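Long-range contact in xyloglucan-specific endo-beta-1,4-glucanase BoGH9A (Bacteroides ovatus, PDB 6DHT), which hydrolyses internal beta-1,4-glucosidic linkages in the backbone of xyloglucan, releasing xyloglucan oligosaccharides: residues A[221-229]-A[271-282]. Residues are numbered along the deposited sequence; the frame is centred on the assembly and turned at random.
Sequences NLDWMLTMQ and FAAVMAQSSRLF. With EDO (1,2-ethanediol), chain I.
The ring of F271 turns its edge to the backbone at M225, with CE2 3.3 Å from M225 O, while CG of M275 from its own helix sits over the centre of one face. Q229 crosses the ring at about a right angle, its amide plane 57° from it and OE1 3.7 Å from F271 CZ; its NE2 is hydrogen-bonded to G234 and A299. With CG anti to the backbone N (chi1 176°), F271 brings the far end of its ring up to M225 and Q229, and an alanine here would probably leave a gap beside them and take away the surface on which M275 rests. Bent at its second torsion, M275 brings CE 3.7 Å from both L222 CD2 and M225 CB. CE of M225 meets V274 CG1 at 3.9 Å. L222 CD1 lies 3.4 Å from S278 OG and obliquely at the F282 ring; that hydroxyl donates to V274 O (2.7 Å) and is also hydrogen-bonded to Q187. No hydrogen bond joins the segments; mainly apolar side chains pack here, within the helical GH9 domain and away from its catalytic residues. The axes of 221-226 and 271-281, on helices 213-226 and 265-281, cross at -128°, with helix 176-192 against N221 and V274, helix 292-309 against L226 and F271, and helix 339-353 against A273 and A276.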
loop_
_atom_site.group_PDB
_atom_site.type_symbol
_atom_site.label_atom_id
_atom_site.label_comp_id
_atom_site.label_asym_id
_atom_site.label_seq_id
_atom_site.Cartn_x
_atom_site.Cartn_y
_atom_site.Cartn_z
ATOM N N ASN A 221 -0.852 15.285 -0.092
ATOM C CA ASN A 221 0.561 15.008 -0.217
ATOM C C ASN A 221 1.145 15.577 -1.523
ATOM O O ASN A 221 2.256 16.067 -1.512
ATOM C CB ASN A 221 0.871 13.515 -0.079
ATOM C CG ASN A 221 2.344 13.258 0.191
ATOM O OD1 ASN A 221 2.788 13.396 1.327
ATOM N ND2 ASN A 221 3.116 12.912 -0.834
ATOM N N LEU A 222 0.436 15.483 -2.649
ATOM C CA LEU A 222 0.918 16.087 -3.897
ATOM C C LEU A 222 1.256 17.570 -3.730
ATOM O O LEU A 222 2.254 18.056 -4.286
ATOM C CB LEU A 222 -0.112 15.931 -5.006
ATOM C CG LEU A 222 -0.305 14.480 -5.496
ATOM C CD1 LEU A 222 -1.629 14.301 -6.285
ATOM C CD2 LEU A 222 0.915 13.979 -6.295
ATOM N N ASP A 223 0.428 18.276 -2.974
ATOM C CA ASP A 223 0.651 19.711 -2.774
ATOM C C ASP A 223 1.974 19.929 -2.050
ATOM O O ASP A 223 2.754 20.821 -2.412
ATOM C CB ASP A 223 -0.499 20.310 -1.978
ATOM C CG ASP A 223 -0.592 21.808 -2.116
ATOM O OD1 ASP A 223 -0.157 22.334 -3.163
ATOM O OD2 ASP A 223 -1.132 22.435 -1.185
ATOM N N TRP A 224 2.249 19.117 -1.034
ATOM C CA TRP A 224 3.565 19.166 -0.401
ATOM C C TRP A 224 4.686 18.825 -1.398
ATOM O O TRP A 224 5.722 19.500 -1.438
ATOM C CB TRP A 224 3.648 18.225 0.814
ATOM C CG TRP A 224 5.060 18.021 1.197
ATOM C CD1 TRP A 224 5.909 18.975 1.667
ATOM C CD2 TRP A 224 5.843 16.830 1.055
ATOM N NE1 TRP A 224 7.152 18.447 1.860
ATOM C CE2 TRP A 224 7.148 17.132 1.475
ATOM C CE3 TRP A 224 5.565 15.528 0.629
ATOM C CZ2 TRP A 224 8.156 16.184 1.481
ATOM C CZ3 TRP A 224 6.572 14.595 0.647
ATOM C CH2 TRP A 224 7.841 14.918 1.057
ATOM N N MET A 225 4.505 17.770 -2.200
ATOM C CA MET A 225 5.549 17.337 -3.128
ATOM C C MET A 225 6.003 18.475 -4.051
ATOM O O MET A 225 7.191 18.599 -4.321
ATOM C CB MET A 225 5.069 16.138 -3.962
ATOM C CG MET A 225 4.890 14.884 -3.164
ATOM S SD MET A 225 4.408 13.471 -4.180
ATOM C CE MET A 225 5.987 12.976 -4.841
ATOM N N LEU A 226 5.061 19.277 -4.533
ATOM C CA LEU A 226 5.389 20.432 -5.378
ATOM C C LEU A 226 6.445 21.337 -4.732
ATOM O O LEU A 226 7.310 21.875 -5.432
ATOM C CB LEU A 226 4.125 21.227 -5.697
ATOM C CG LEU A 226 3.130 20.529 -6.621
ATOM C CD1 LEU A 226 1.880 21.358 -6.696
ATOM C CD2 LEU A 226 3.677 20.352 -8.025
ATOM N N THR A 227 6.381 21.486 -3.411
ATOM C CA THR A 227 7.316 22.357 -2.681
ATOM C C THR A 227 8.723 21.769 -2.545
ATOM O O THR A 227 9.652 22.454 -2.100
ATOM C CB THR A 227 6.803 22.714 -1.265
ATOM O OG1 THR A 227 6.951 21.598 -0.371
ATOM C CG2 THR A 227 5.356 23.182 -1.305
ATOM N N MET A 228 8.900 20.512 -2.919
ATOM C CA MET A 228 10.181 19.836 -2.830
ATOM C C MET A 228 10.999 19.926 -4.113
ATOM O O MET A 228 12.073 19.311 -4.192
ATOM C CB MET A 228 9.968 18.378 -2.421
ATOM C CG MET A 228 9.463 18.246 -1.009
ATOM S SD MET A 228 10.719 18.507 0.234
ATOM C CE MET A 228 11.570 16.984 0.085
ATOM N N GLN A 229 10.464 20.652 -5.098
ATOM C CA GLN A 229 11.142 20.898 -6.362
ATOM C C GLN A 229 11.823 22.270 -6.346
ATOM O O GLN A 229 11.174 23.267 -6.063
ATOM C CB GLN A 229 10.140 20.842 -7.514
ATOM C CG GLN A 229 10.805 20.978 -8.876
ATOM C CD GLN A 229 9.878 20.664 -10.021
ATOM O OE1 GLN A 229 8.757 21.145 -10.074
ATOM N NE2 GLN A 229 10.377 19.901 -10.971
ATOM N N PHE A 271 8.618 11.708 -8.548
ATOM C CA PHE A 271 7.892 12.966 -8.634
ATOM C C PHE A 271 7.325 13.186 -10.056
ATOM O O PHE A 271 6.150 13.526 -10.235
ATOM C CB PHE A 271 8.849 14.124 -8.244
ATOM C CG PHE A 271 8.271 15.503 -8.369
ATOM C CD1 PHE A 271 8.215 16.101 -9.598
ATOM C CD2 PHE A 271 7.851 16.223 -7.269
ATOM C CE1 PHE A 271 7.729 17.387 -9.753
ATOM C CE2 PHE A 271 7.352 17.508 -7.399
ATOM C CZ PHE A 271 7.298 18.107 -8.652
ATOM N N ALA A 272 8.167 12.996 -11.070
ATOM C CA ALA A 272 7.740 13.222 -12.445
ATOM C C ALA A 272 6.599 12.284 -12.819
ATOM O O ALA A 272 5.610 12.708 -13.389
ATOM C CB ALA A 272 8.908 13.057 -13.388
ATOM N N ALA A 273 6.739 11.015 -12.457
ATOM C CA ALA A 273 5.735 10.012 -12.819
ATOM C C ALA A 273 4.404 10.339 -12.165
ATOM O O ALA A 273 3.371 10.348 -12.815
ATOM C CB ALA A 273 6.203 8.645 -12.412
ATOM N N VAL A 274 4.420 10.578 -10.855
ATOM C CA VAL A 274 3.174 10.807 -10.144
ATOM C C VAL A 274 2.546 12.142 -10.506
ATOM O O VAL A 274 1.339 12.279 -10.530
ATOM C CB VAL A 274 3.360 10.612 -8.625
ATOM C CG1 VAL A 274 3.970 11.815 -7.954
ATOM C CG2 VAL A 274 2.040 10.250 -7.956
ATOM N N MET A 275 3.371 13.126 -10.842
ATOM C CA MET A 275 2.817 14.413 -11.242
ATOM C C MET A 275 2.192 14.340 -12.650
ATOM O O MET A 275 1.113 14.866 -12.861
ATOM C CB MET A 275 3.888 15.513 -11.126
ATOM C CG MET A 275 4.211 15.854 -9.680
ATOM S SD MET A 275 2.810 16.600 -8.874
ATOM C CE MET A 275 3.394 16.623 -7.185
ATOM N N ALA A 276 2.853 13.630 -13.550
ATOM C CA ALA A 276 2.284 13.393 -14.878
ATOM C C ALA A 276 0.962 12.596 -14.772
ATOM O O ALA A 276 -0.041 12.939 -15.413
ATOM C CB ALA A 276 3.287 12.674 -15.741
ATOM N N GLN A 277 0.972 11.527 -13.970
ATOM C CA GLN A 277 -0.237 10.765 -13.688
ATOM C C GLN A 277 -1.330 11.677 -13.127
ATOM O O GLN A 277 -2.459 11.687 -13.596
ATOM C CB GLN A 277 0.102 9.675 -12.665
ATOM C CG GLN A 277 -0.987 8.631 -12.387
ATOM C CD GLN A 277 -0.675 7.791 -11.167
ATOM O OE1 GLN A 277 -0.345 8.313 -10.106
ATOM N NE2 GLN A 277 -0.764 6.493 -11.321
ATOM N N SER A 278 -0.987 12.409 -12.061
ATOM C CA SER A 278 -1.955 13.277 -11.393
ATOM C C SER A 278 -2.536 14.355 -12.318
ATOM O O SER A 278 -3.694 14.745 -12.167
ATOM C CB SER A 278 -1.331 13.921 -10.154
ATOM O OG SER A 278 -0.899 12.905 -9.250
ATOM N N SER A 279 -1.716 14.852 -13.241
ATOM C CA SER A 279 -2.170 15.864 -14.184
ATOM C C SER A 279 -3.427 15.381 -14.901
ATOM O O SER A 279 -4.394 16.129 -15.040
ATOM C CB SER A 279 -1.072 16.172 -15.192
ATOM O OG SER A 279 -1.505 17.230 -16.027
ATOM N N ARG A 280 -3.429 14.122 -15.337
ATOM C CA ARG A 280 -4.588 13.573 -16.033
ATOM C C ARG A 280 -5.778 13.414 -15.102
ATOM O O ARG A 280 -6.920 13.723 -15.448
ATOM C CB ARG A 280 -4.265 12.205 -16.646
ATOM C CG ARG A 280 -3.103 12.194 -17.590
ATOM C CD ARG A 280 -3.002 10.868 -18.361
ATOM N NE ARG A 280 -2.958 9.672 -17.520
ATOM C CZ ARG A 280 -1.846 9.133 -17.018
ATOM N NH1 ARG A 280 -0.673 9.688 -17.262
ATOM N NH2 ARG A 280 -1.917 8.041 -16.258
ATOM N N LEU A 281 -5.524 12.896 -13.902
ATOM C CA LEU A 281 -6.625 12.554 -13.017
ATOM C C LEU A 281 -7.326 13.755 -12.425
ATOM O O LEU A 281 -8.480 13.654 -12.033
ATOM C CB LEU A 281 -6.157 11.652 -11.875
ATOM C CG LEU A 281 -5.454 10.355 -12.287
ATOM C CD1 LEU A 281 -5.134 9.532 -11.029
ATOM C CD2 LEU A 281 -6.162 9.574 -13.332
ATOM N N PHE A 282 -6.611 14.877 -12.288
ATOM C CA PHE A 282 -7.193 16.063 -11.684
ATOM C C PHE A 282 -7.717 17.062 -12.747
ATOM O O PHE A 282 -8.214 18.119 -12.385
ATOM C CB PHE A 282 -6.179 16.736 -10.754
ATOM C CG PHE A 282 -6.027 16.045 -9.425
ATOM C CD1 PHE A 282 -5.187 14.948 -9.290
ATOM C CD2 PHE A 282 -6.707 16.505 -8.312
ATOM C CE1 PHE A 282 -5.045 14.309 -8.062
ATOM C CE2 PHE A 282 -6.555 15.879 -7.081
ATOM C CZ PHE A 282 -5.718 14.787 -6.966
HETATM C C1 EDO I . -8.964 10.201 -15.135
HETATM O O1 EDO I . -7.927 10.577 -16.056
HETATM C C2 EDO I . -9.345 8.757 -15.430
HETATM O O2 EDO I . -8.162 8.007 -15.744
#